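PDB 5BU9: beta-N-acetylhexosaminidase from Beutenbergia cavernae, which probably catalyses the hydrolysis of terminal non-reducing N-acetyl-D-hexosamine residues in N-acetyl-beta-D-hexosaminides. Local coordinates for residues Pro73-Thr78 against Ala335-Ala340; Pro91-Ile96 against Ala119-Ser124; Leu105-Leu110 against Ala164-Ala169; Asp205-Asp210 against Ala233-Ile238; Phe227-Thr232 against Val266-Ser271. One frame throughout, in Å; residues are numbered along the deposited sequence.

Interaction 1 of 5, residues Pro73-Thr78 against Ala335-Ala340; sequences PLLVAT and AAKGVA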
# COMPACT_ATOMS: atom_id res chain seq x y z
N PRO A 73 12.91 10.62 -7.25
CA PRO A 73 11.85 10.17 -8.17
C PRO A 73 10.62 9.66 -7.41
O PRO A 73 10.70 9.31 -6.25
CB PRO A 73 12.52 9.06 -9.00
CG PRO A 73 13.77 8.67 -8.23
CD PRO A 73 14.19 9.89 -7.46
N LEU A 74 9.48 9.66 -8.09
CA LEU A 74 8.23 9.15 -7.53
C LEU A 74 8.23 7.63 -7.46
O LEU A 74 8.71 6.96 -8.37
CB LEU A 74 7.04 9.61 -8.38
CG LEU A 74 6.87 11.11 -8.65
CD1 LEU A 74 5.67 11.40 -9.58
CD2 LEU A 74 6.74 11.84 -7.30
N LEU A 75 7.70 7.10 -6.37
CA LEU A 75 7.08 5.79 -6.40
C LEU A 75 5.73 6.02 -7.12
O LEU A 75 4.94 6.93 -6.77
CB LEU A 75 6.90 5.21 -4.99
CG LEU A 75 8.19 4.65 -4.39
CD1 LEU A 75 8.03 4.40 -2.90
CD2 LEU A 75 8.62 3.36 -5.09
N VAL A 76 5.49 5.24 -8.17
CA VAL A 76 4.25 5.33 -8.94
C VAL A 76 3.54 4.00 -8.78
O VAL A 76 3.97 2.98 -9.32
CB VAL A 76 4.51 5.65 -10.43
CG1 VAL A 76 3.21 5.90 -11.10
CG2 VAL A 76 5.46 6.81 -10.59
N ALA A 77 2.46 4.02 -8.02
CA ALA A 77 1.78 2.80 -7.63
C ALA A 77 0.43 2.74 -8.26
O ALA A 77 -0.15 3.78 -8.60
CB ALA A 77 1.63 2.75 -6.10
N THR A 78 -0.11 1.53 -8.39
CA THR A 78 -1.55 1.38 -8.63
C THR A 78 -2.00 0.07 -7.98
O THR A 78 -1.19 -0.67 -7.42
CB THR A 78 -1.92 1.43 -10.15
OG1 THR A 78 -3.34 1.44 -10.28
CG2 THR A 78 -1.40 0.22 -10.88
N ALA A 335 15.77 4.93 0.90
CA ALA A 335 16.50 3.68 0.67
C ALA A 335 15.73 2.72 -0.24
O ALA A 335 16.32 2.02 -1.04
CB ALA A 335 16.82 3.01 1.97
N ALA A 336 14.40 2.68 -0.12
CA ALA A 336 13.62 1.83 -1.02
C ALA A 336 13.68 2.41 -2.44
O ALA A 336 13.50 1.70 -3.40
CB ALA A 336 12.18 1.71 -0.54
N LYS A 337 13.91 3.71 -2.57
CA LYS A 337 14.09 4.30 -3.89
C LYS A 337 15.55 4.27 -4.40
O LYS A 337 15.83 4.81 -5.48
CB LYS A 337 13.59 5.74 -3.89
CG LYS A 337 12.11 5.88 -3.59
CD LYS A 337 11.73 7.37 -3.50
CE LYS A 337 10.23 7.53 -3.47
NZ LYS A 337 9.77 8.93 -3.62
N GLY A 338 16.45 3.67 -3.64
CA GLY A 338 17.87 3.61 -4.00
C GLY A 338 18.60 4.95 -3.93
O GLY A 338 19.53 5.19 -4.70
N VAL A 339 18.19 5.81 -3.00
CA VAL A 339 18.73 7.17 -2.90
C VAL A 339 19.50 7.45 -1.58
O VAL A 339 19.02 7.17 -0.48
CB VAL A 339 17.58 8.18 -3.08
CG1 VAL A 339 18.03 9.61 -2.69
CG2 VAL A 339 17.07 8.13 -4.52
N ALA A 340 20.70 8.01 -1.73
CA ALA A 340 21.55 8.42 -0.60
C ALA A 340 21.05 9.74 0.01
O ALA A 340 21.16 9.97 1.22
CB ALA A 340 23.02 8.56 -1.05
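The ammonium nitrogen NZ of K337 gives a hydrogen bond of 2.8 Å to O of P73, meeting it in the carbonyl plane with a C=O...N angle of 155°. NZ is also hydrogen-bonded to Q13 OE1, G38 O and N39 OD1; four uncharged oxygens thus share three N-H groups, and at least one proton probably serves two. Lysine suits the place because its long chain can carry a charge to them: beyond CG it runs extended (chi3 169°), and its methylenes pass over L75, K337 CE lying 3.6 Å from L75 CG and 3.9 Å from L75 CD1. L75 itself rests on M16 of the strand 15-20. K337 directly follows the helix 320-336, and G338 closes that helix in a Schellman motif, its positive phi (70°) being easy for a residue without a side chain. Further out, V339 CG2 only brushes P73 CD, at 4.5 Å. A methionine in place of K337 would probably keep much of the apolar packing but leave the carbonyl of P73 and its neighbouring oxygens without their shared donor. A partly buried, probably positive charge thus ties the C-terminal helix to the chain leading into the strand 75-82 of the TIM barrel.

Interaction 2 of 5, residues Pro91-Ile96 against Ala119-Ser124; sequences PGFSDI and AELAAS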
# COMPACT_ATOMS: atom_id res chain seq x y z
N PRO A 91 -6.01 -1.52 -23.97
CA PRO A 91 -4.95 -1.82 -24.95
C PRO A 91 -3.55 -1.97 -24.33
O PRO A 91 -3.02 -1.04 -23.71
CB PRO A 91 -5.01 -0.63 -25.90
CG PRO A 91 -6.46 -0.19 -25.82
CD PRO A 91 -6.81 -0.35 -24.37
N GLY A 92 -2.98 -3.17 -24.47
CA GLY A 92 -1.66 -3.47 -23.94
C GLY A 92 -1.65 -4.09 -22.55
O GLY A 92 -0.60 -4.47 -22.04
N PHE A 93 -2.82 -4.17 -21.92
CA PHE A 93 -2.95 -4.80 -20.60
C PHE A 93 -3.67 -6.14 -20.69
O PHE A 93 -4.72 -6.24 -21.34
CB PHE A 93 -3.72 -3.89 -19.62
CG PHE A 93 -2.92 -2.71 -19.12
CD1 PHE A 93 -1.84 -2.90 -18.27
CD2 PHE A 93 -3.28 -1.41 -19.47
CE1 PHE A 93 -1.10 -1.81 -17.79
CE2 PHE A 93 -2.56 -0.31 -18.99
CZ PHE A 93 -1.46 -0.52 -18.15
N SER A 94 -3.11 -7.16 -20.04
CA SER A 94 -3.79 -8.44 -19.86
C SER A 94 -5.10 -8.28 -19.08
O SER A 94 -5.26 -7.32 -18.34
CB SER A 94 -2.89 -9.43 -19.14
OG SER A 94 -1.69 -9.57 -19.87
N ASP A 95 -6.04 -9.20 -19.26
CA ASP A 95 -7.16 -9.31 -18.33
C ASP A 95 -6.71 -10.32 -17.28
O ASP A 95 -6.74 -11.52 -17.51
CB ASP A 95 -8.47 -9.75 -19.02
CG ASP A 95 -9.06 -8.67 -19.95
OD1 ASP A 95 -9.17 -7.49 -19.52
OD2 ASP A 95 -9.43 -8.99 -21.11
N ILE A 96 -6.29 -9.79 -16.14
CA ILE A 96 -5.70 -10.57 -15.06
C ILE A 96 -6.81 -11.26 -14.26
O ILE A 96 -7.74 -10.61 -13.84
CB ILE A 96 -4.86 -9.68 -14.17
CG1 ILE A 96 -3.86 -8.88 -15.02
CG2 ILE A 96 -4.13 -10.51 -13.16
CD1 ILE A 96 -3.06 -7.82 -14.21
N ALA A 119 5.45 -6.41 -16.72
CA ALA A 119 6.06 -5.74 -17.87
C ALA A 119 5.12 -4.66 -18.44
O ALA A 119 5.55 -3.58 -18.87
CB ALA A 119 6.43 -6.76 -18.96
N GLU A 120 3.82 -4.96 -18.42
CA GLU A 120 2.80 -4.04 -18.86
C GLU A 120 2.74 -2.86 -17.89
O GLU A 120 2.68 -1.72 -18.31
CB GLU A 120 1.44 -4.75 -18.96
CG GLU A 120 1.44 -6.00 -19.85
CD GLU A 120 0.20 -6.87 -19.65
OE1 GLU A 120 -0.55 -6.63 -18.69
OE2 GLU A 120 -0.01 -7.82 -20.45
N LEU A 121 2.78 -3.15 -16.59
CA LEU A 121 2.81 -2.07 -15.60
C LEU A 121 4.02 -1.19 -15.82
O LEU A 121 3.89 0.01 -15.95
CB LEU A 121 2.81 -2.62 -14.19
CG LEU A 121 1.48 -3.23 -13.77
CD1 LEU A 121 1.63 -3.78 -12.35
CD2 LEU A 121 0.42 -2.20 -13.83
N ALA A 122 5.21 -1.80 -15.91
CA ALA A 122 6.45 -1.04 -16.06
C ALA A 122 6.42 -0.20 -17.33
O ALA A 122 6.91 0.92 -17.34
CB ALA A 122 7.66 -1.98 -16.10
N ALA A 123 5.87 -0.74 -18.40
CA ALA A 123 5.80 0.02 -19.64
C ALA A 123 4.87 1.23 -19.52
O ALA A 123 5.04 2.21 -20.24
CB ALA A 123 5.36 -0.87 -20.79
N SER A 124 3.89 1.17 -18.61
CA SER A 124 2.99 2.30 -18.42
C SER A 124 3.51 3.23 -17.33
O SER A 124 2.79 4.12 -16.87
CB SER A 124 1.57 1.82 -18.09
OG SER A 124 1.50 1.32 -16.76
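The carboxylate of E120 takes hold of S94 with both oxygens. S94 N points almost straight at E120 OE1, 2.9 Å away with an N-H...O angle of 170°, and approaches from above the carboxylate plane. S94 OG donates to E120 OE2, at a doubtfully short 2.5 Å. Serine fits because its hydroxyl, turned beside its own backbone N (chi1 -57°), faces the same group as the amide. The E120 chain gets there by stretching past G92, its CG 3.4 Å from G92 O, and past F93, whose side chain runs the other way, F93 CD1 lying 3.8 Å from E120 CB. Ring and carboxylate stand nearly perpendicular, at 84°. Beyond E120 the phenyl ring reaches L121, CE1 to CD2 4.3 Å, and it also packs on V50 and T53 of the helix 50-61. Q86 is hydrogen-bonded to S94 O and I96 N and so probably helps set the loop for E120. An alanine in place of E120 would probably leave both S94 donors without their acceptor and let the loop shift against the helix. The loop is thus attached to the end of helix 107-123 by a probably charged carboxylate meeting two donors, backed by an aromatic ring.

Interaction 3 of 5, residues Leu105-Leu110 against Ala164-Ala169; sequences LDPATL and ASHANA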
# COMPACT_ATOMS: atom_id res chain seq x y z
N LEU A 105 -3.13 -21.97 -9.98
CA LEU A 105 -1.98 -22.19 -10.86
C LEU A 105 -0.74 -22.72 -10.08
O LEU A 105 -0.52 -22.36 -8.92
CB LEU A 105 -1.61 -20.88 -11.58
CG LEU A 105 -2.67 -20.16 -12.42
CD1 LEU A 105 -2.21 -18.76 -12.75
CD2 LEU A 105 -2.96 -20.93 -13.72
N ASP A 106 0.05 -23.58 -10.73
CA ASP A 106 1.41 -23.87 -10.28
C ASP A 106 2.10 -22.54 -10.07
O ASP A 106 1.96 -21.67 -10.92
CB ASP A 106 2.20 -24.71 -11.32
CG ASP A 106 1.71 -26.14 -11.43
OD1 ASP A 106 1.00 -26.61 -10.51
OD2 ASP A 106 2.04 -26.82 -12.43
N PRO A 107 2.82 -22.37 -8.95
CA PRO A 107 3.52 -21.10 -8.70
C PRO A 107 4.43 -20.67 -9.86
O PRO A 107 4.49 -19.49 -10.20
CB PRO A 107 4.32 -21.40 -7.43
CG PRO A 107 3.43 -22.36 -6.69
CD PRO A 107 2.88 -23.26 -7.77
N ALA A 108 5.11 -21.64 -10.48
CA ALA A 108 5.94 -21.38 -11.66
C ALA A 108 5.15 -20.67 -12.77
O ALA A 108 5.61 -19.69 -13.36
CB ALA A 108 6.53 -22.71 -12.17
N THR A 109 3.95 -21.17 -13.05
CA THR A 109 3.09 -20.60 -14.07
C THR A 109 2.62 -19.18 -13.68
O THR A 109 2.58 -18.28 -14.52
CB THR A 109 1.85 -21.49 -14.32
OG1 THR A 109 2.27 -22.82 -14.64
CG2 THR A 109 1.00 -20.92 -15.45
N LEU A 110 2.27 -19.01 -12.41
CA LEU A 110 1.82 -17.73 -11.88
C LEU A 110 2.93 -16.71 -11.96
O LEU A 110 2.69 -15.57 -12.34
CB LEU A 110 1.35 -17.87 -10.43
CG LEU A 110 0.94 -16.60 -9.67
CD1 LEU A 110 -0.06 -15.75 -10.49
CD2 LEU A 110 0.33 -16.99 -8.35
N ALA A 164 1.24 -18.12 0.70
CA ALA A 164 2.66 -17.80 0.58
C ALA A 164 3.24 -18.16 -0.79
O ALA A 164 3.90 -17.34 -1.41
CB ALA A 164 3.43 -18.52 1.63
N SER A 165 3.03 -19.39 -1.24
CA SER A 165 3.67 -19.85 -2.47
C SER A 165 3.14 -19.09 -3.70
O SER A 165 3.87 -18.83 -4.65
CB SER A 165 3.50 -21.36 -2.64
OG SER A 165 2.15 -21.76 -2.76
N HIS A 166 1.87 -18.69 -3.69
CA HIS A 166 1.37 -18.00 -4.85
C HIS A 166 1.69 -16.51 -4.80
O HIS A 166 2.17 -15.96 -5.80
CB HIS A 166 -0.12 -18.29 -5.03
CG HIS A 166 -0.37 -19.73 -5.36
ND1 HIS A 166 -0.44 -20.70 -4.40
CD2 HIS A 166 -0.47 -20.36 -6.55
CE1 HIS A 166 -0.62 -21.88 -4.98
NE2 HIS A 166 -0.64 -21.70 -6.28
N ALA A 167 1.48 -15.87 -3.65
CA ALA A 167 1.76 -14.43 -3.58
C ALA A 167 3.25 -14.19 -3.80
O ALA A 167 3.64 -13.21 -4.44
CB ALA A 167 1.30 -13.82 -2.25
N ASN A 168 4.09 -15.09 -3.29
CA ASN A 168 5.53 -14.90 -3.45
C ASN A 168 5.95 -15.12 -4.91
O ASN A 168 6.91 -14.51 -5.39
CB ASN A 168 6.33 -15.84 -2.54
CG ASN A 168 6.30 -15.41 -1.10
OD1 ASN A 168 5.90 -14.29 -0.79
ND2 ASN A 168 6.71 -16.31 -0.20
N ALA A 169 5.22 -15.98 -5.60
CA ALA A 169 5.45 -16.24 -7.01
C ALA A 169 5.09 -14.97 -7.76
O ALA A 169 5.85 -14.49 -8.60
CB ALA A 169 4.63 -17.40 -7.48
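P107 and L110, in the first turn of the helix 107-123, pack against H166 and A169 of the helix 160-176, two neighbouring outer helices of the TIM-barrel domain. The imidazole of H166 occupies the middle. P107 CG lies 4.1 Å above one face of the ring, offset toward its rim, while L110 CD2 comes to the edge in the ring plane; the L110 and H166 side chains cross at about a right angle. With CG of L110 turned opposite its backbone N (chi1 176°), CD2 reaches across to H166 CB at 3.6 Å. At the other end of the ring, H166 NE2 donates to L105 O at 2.7 Å, a weak bond because the N-H...O angle is bent to 130°. H166 ND1 is hydrogen-bonded to T162 O, one turn earlier in its own helix. If both nitrogens carry protons to serve these two carbonyls, the ring may well be positively charged.

These helices precede the adjacent parallel barrel strands 128-129 and 180-186, so the contact joins the helices that lead into two adjacent barrel strands. D106 holds the N-cap position, and its carbonyl accepts from L110 N at 3.1 Å. Proline suits the next place, in the first helical turn, where no backbone N-H is needed for a helical bond. A169 is small enough for the helices to approach: its CB stands 3.4 Å from P107 O and 4.0 Å from P107 CB. S165 turns its hydroxyl back to T162 O and E161 O, while its CB faces P107 CG at 4.2 Å.

Interaction 4 of 5, residues Asp205-Asp210 against Ala233-Ile238; sequences DVTTAD and AVYSQI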
# COMPACT_ATOMS: atom_id res chain seq x y z
N ASP A 205 -12.24 -10.18 15.67
CA ASP A 205 -12.19 -10.82 16.99
C ASP A 205 -11.51 -12.20 17.01
O ASP A 205 -11.62 -12.89 18.01
CB ASP A 205 -13.61 -10.95 17.57
CG ASP A 205 -14.52 -11.88 16.77
OD1 ASP A 205 -14.18 -12.23 15.62
OD2 ASP A 205 -15.59 -12.25 17.31
N VAL A 206 -10.84 -12.61 15.93
CA VAL A 206 -10.31 -13.98 15.84
C VAL A 206 -8.84 -14.05 15.42
O VAL A 206 -8.17 -15.01 15.76
CB VAL A 206 -11.13 -14.83 14.85
CG1 VAL A 206 -12.48 -15.16 15.45
CG2 VAL A 206 -11.29 -14.06 13.54
N THR A 207 -8.35 -13.04 14.69
CA THR A 207 -6.97 -13.04 14.21
C THR A 207 -6.01 -12.71 15.34
O THR A 207 -6.07 -11.59 15.88
CB THR A 207 -6.77 -12.02 13.03
OG1 THR A 207 -7.64 -12.34 11.93
CG2 THR A 207 -5.31 -11.97 12.55
N THR A 208 -5.15 -13.68 15.71
CA THR A 208 -4.05 -13.49 16.67
C THR A 208 -2.72 -13.31 15.95
O THR A 208 -2.66 -13.41 14.72
CB THR A 208 -3.89 -14.69 17.63
OG1 THR A 208 -3.26 -15.76 16.92
CG2 THR A 208 -5.25 -15.16 18.16
N ALA A 209 -1.65 -13.06 16.70
CA ALA A 209 -0.29 -12.94 16.14
C ALA A 209 0.19 -14.28 15.57
O ALA A 209 1.12 -14.32 14.77
CB ALA A 209 0.70 -12.42 17.21
N ASP A 210 -0.45 -15.38 15.97
CA ASP A 210 -0.11 -16.73 15.47
C ASP A 210 -0.98 -17.15 14.29
O ASP A 210 -0.80 -18.25 13.74
CB ASP A 210 -0.27 -17.80 16.59
CG ASP A 210 0.60 -17.52 17.82
OD1 ASP A 210 1.81 -17.25 17.67
OD2 ASP A 210 0.05 -17.58 18.95
N ALA A 233 -8.48 -2.13 10.41
CA ALA A 233 -9.36 -2.87 11.32
C ALA A 233 -8.81 -2.85 12.74
O ALA A 233 -7.61 -2.68 12.95
CB ALA A 233 -9.52 -4.32 10.83
N VAL A 234 -9.68 -3.03 13.73
CA VAL A 234 -9.22 -3.16 15.12
C VAL A 234 -9.11 -4.64 15.43
O VAL A 234 -10.07 -5.38 15.20
CB VAL A 234 -10.16 -2.46 16.10
CG1 VAL A 234 -9.67 -2.69 17.47
CG2 VAL A 234 -10.21 -0.94 15.82
N TYR A 235 -7.95 -5.08 15.90
CA TYR A 235 -7.71 -6.52 16.14
C TYR A 235 -7.76 -6.83 17.63
O TYR A 235 -6.78 -6.67 18.33
CB TYR A 235 -6.34 -6.96 15.54
CG TYR A 235 -6.38 -6.93 14.03
CD1 TYR A 235 -6.24 -5.73 13.34
CD2 TYR A 235 -6.66 -8.09 13.30
CE1 TYR A 235 -6.36 -5.68 11.93
CE2 TYR A 235 -6.77 -8.06 11.89
CZ TYR A 235 -6.61 -6.85 11.22
OH TYR A 235 -6.69 -6.81 9.86
N SER A 236 -8.92 -7.30 18.09
CA SER A 236 -9.17 -7.65 19.49
C SER A 236 -8.08 -8.47 20.15
O SER A 236 -7.73 -8.23 21.31
CB SER A 236 -10.47 -8.43 19.60
OG SER A 236 -11.58 -7.59 19.51
N GLN A 237 -7.54 -9.44 19.42
CA GLN A 237 -6.63 -10.42 20.03
C GLN A 237 -5.16 -10.04 19.92
O GLN A 237 -4.29 -10.82 20.32
CB GLN A 237 -6.80 -11.81 19.38
CG GLN A 237 -8.24 -12.24 19.19
CD GLN A 237 -8.98 -12.33 20.50
OE1 GLN A 237 -8.42 -12.79 21.50
NE2 GLN A 237 -10.22 -11.86 20.52
N ILE A 238 -4.89 -8.87 19.33
CA ILE A 238 -3.51 -8.40 19.16
C ILE A 238 -3.40 -7.04 19.82
O ILE A 238 -2.63 -6.87 20.75
CB ILE A 238 -3.08 -8.33 17.67
CG1 ILE A 238 -3.30 -9.67 16.96
CG2 ILE A 238 -1.61 -7.95 17.58
CD1 ILE A 238 -3.13 -9.60 15.44
O HOH W 1 -8.05 -9.94 16.66
O HOH W 2 -2.16 -12.28 19.60
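T207 and I238 meet where two loops leave the small parallel sheet formed by strands 203-204 and 234-235, set beside the barrel. The carbonyl of T207 is central. I238 CG1 lies 3.5 Å from T207 O, and its CD1 reaches on to T208 C; isoleucine suits the spot, since its side chain also packs on I250 of the helix 248-258. Water 1 stands 2.7 Å from the same T207 O and accepts from Q237 N at 2.9 Å, bridging the two backbones. Water 2 does the like further along, accepting a hydrogen bond from A209 N and donating to Q237 O at 2.7 Å.

T207 and Y235 run side by side, with T207 CB in the plane of the tyrosine ring, at its edge, 3.9 Å from CD2. Their polar ends go to other partners, T207 OG1 to D204 OD2 and Y235 OH to G188 O and S231 OG. Q237 bends at chi2 (-61°), which folds its amide back so that NE2 gives D205 O a weak bond of 3.1 Å, the N-H...O angle being only 123°. T208 OG1 accepts from D210 N in an ST turn, which shapes the chain just ahead of the helix 212-222, while T208 CG2 lies 3.9 Å from Q237 CB. With one weak direct bond and two water bridges, much of the polar joining of these loops is done through solvent.

Interaction 5 of 5, residues Phe227-Thr232 against Val266-Ser271; sequences FVMTST and VTDDVS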
# COMPACT_ATOMS: atom_id res chain seq x y z
N PHE A 227 7.97 -3.74 0.91
CA PHE A 227 6.84 -2.90 1.33
C PHE A 227 5.76 -3.80 1.93
O PHE A 227 5.44 -4.87 1.38
CB PHE A 227 6.20 -2.13 0.15
CG PHE A 227 7.11 -1.13 -0.51
CD1 PHE A 227 8.09 -1.55 -1.42
CD2 PHE A 227 6.97 0.24 -0.27
CE1 PHE A 227 8.94 -0.63 -2.05
CE2 PHE A 227 7.81 1.18 -0.88
CZ PHE A 227 8.81 0.75 -1.77
N VAL A 228 5.20 -3.34 3.04
CA VAL A 228 4.05 -3.99 3.66
C VAL A 228 2.97 -2.95 3.89
O VAL A 228 3.25 -1.85 4.40
CB VAL A 228 4.43 -4.68 4.99
CG1 VAL A 228 3.17 -5.17 5.68
CG2 VAL A 228 5.45 -5.82 4.77
N MSE A 229 1.74 -3.28 3.53
CA MSE A 229 0.59 -2.42 3.84
C MSE A 229 -0.19 -2.91 5.07
O MSE A 229 -0.45 -4.11 5.22
CB MSE A 229 -0.35 -2.29 2.64
CG MSE A 229 -1.61 -1.53 2.96
SE MSE A 229 -2.84 -1.41 1.45
CE MSE A 229 -1.87 -0.16 0.38
N THR A 230 -0.56 -1.98 5.94
CA THR A 230 -1.33 -2.29 7.14
C THR A 230 -2.84 -2.04 6.93
O THR A 230 -3.24 -1.15 6.17
CB THR A 230 -0.85 -1.43 8.32
OG1 THR A 230 -0.91 -0.05 7.91
CG2 THR A 230 0.61 -1.80 8.77
N SER A 231 -3.63 -2.88 7.61
CA SER A 231 -5.08 -2.79 7.80
C SER A 231 -5.50 -1.66 8.75
O SER A 231 -4.73 -1.30 9.64
CB SER A 231 -5.54 -4.12 8.38
OG SER A 231 -6.88 -4.12 8.81
N THR A 232 -6.73 -1.15 8.62
CA THR A 232 -7.23 -0.20 9.61
C THR A 232 -8.24 -0.84 10.56
O THR A 232 -8.78 -0.17 11.42
CB THR A 232 -7.89 1.03 8.99
OG1 THR A 232 -8.92 0.61 8.13
CG2 THR A 232 -6.87 1.89 8.22
N VAL A 266 3.25 0.90 4.53
CA VAL A 266 2.27 1.75 3.85
C VAL A 266 0.93 1.57 4.53
O VAL A 266 0.56 0.44 4.84
CB VAL A 266 2.18 1.38 2.36
CG1 VAL A 266 1.29 2.37 1.57
CG2 VAL A 266 3.57 1.34 1.80
N THR A 267 0.21 2.66 4.82
CA THR A 267 -1.16 2.52 5.32
C THR A 267 -2.07 2.07 4.20
O THR A 267 -1.80 2.29 3.01
CB THR A 267 -1.77 3.82 5.90
OG1 THR A 267 -1.90 4.79 4.85
CG2 THR A 267 -0.95 4.39 7.04
N ASP A 268 -3.18 1.44 4.58
CA ASP A 268 -4.33 1.36 3.70
C ASP A 268 -4.78 2.83 3.44
O ASP A 268 -4.37 3.76 4.16
CB ASP A 268 -5.42 0.50 4.35
CG ASP A 268 -6.55 0.11 3.38
OD1 ASP A 268 -6.58 0.57 2.22
OD2 ASP A 268 -7.44 -0.65 3.82
N ASP A 269 -5.57 3.08 2.41
CA ASP A 269 -6.05 4.44 2.20
C ASP A 269 -6.71 5.01 3.45
O ASP A 269 -7.62 4.39 3.96
CB ASP A 269 -7.09 4.50 1.08
CG ASP A 269 -7.81 5.83 1.08
OD1 ASP A 269 -7.14 6.83 0.74
OD2 ASP A 269 -8.99 5.88 1.53
N VAL A 270 -6.27 6.17 3.95
CA VAL A 270 -6.93 6.75 5.13
C VAL A 270 -7.74 7.99 4.77
O VAL A 270 -8.29 8.66 5.64
CB VAL A 270 -5.91 7.09 6.22
CG1 VAL A 270 -5.29 5.79 6.77
CG2 VAL A 270 -4.82 8.06 5.68
N SER A 271 -7.78 8.33 3.48
CA SER A 271 -8.42 9.57 3.03
C SER A 271 -9.94 9.53 3.17
O SER A 271 -10.51 10.51 3.64
CB SER A 271 -8.03 9.89 1.56
OG SER A 271 -8.72 9.11 0.60
O HOH W 3 -8.18 -1.63 6.18
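V266 is held tightly between V228 and T230: its N donates to V228 O at 2.8 Å, nearly straight at 171°, and its O accepts from T230 N at 2.9 Å, with the donor close to the C=O axis. M229 CA adds a C-H...O contact to V266 O at 3.0 Å. Branched valine suits a buried strand; its CG2 meets the edge of the F227 ring, 4.1 Å from CD2. M229, a selenomethionine here, has CG anti to its backbone N (chi1 174°) and then bends at the selenium, which brings CE to 3.6 Å from T267 O. These are neighbouring parallel strands, 227-230 and 264-267, of the TIM barrel. Toward the C-terminal side of the strands, where TIM barrels carry their active sites, the pairing slackens. D268 N still reaches T230 O, but by a weak bond bent to 132°, and the chains then part. Water 3 bridges them, accepting from T232 N and donating to D268 OD2 at 2.7 Å. D268 is partly exposed, and its OD1 is hydrogen-bonded to a glycerol, probably from the crystallisation liquor. D269 OD1 accepts from S271 N in an Asx turn and uses its syn lone pair for S271 OG.

From the N terminus, P73-T78 opens the longest loop, closed by interaction 1 only at the C-terminal A335-A340; the other four contacts nest inside it. Interactions 2 and 3 come next and cross, because the helix 107-123 starts in interaction 3 and ends in interaction 2; together they fasten that helix to the loop 91-96 and to the helix 160-176. Both close before interactions 4 and 5 open. Those two cross as well: the strand 227-230 runs on into 233-238, so a barrel strand pair adjoins the small two-stranded sheet. Interaction 1 touches interaction 2 through T78 and L121, and interaction 5 through L75 and A336, which pack on F227.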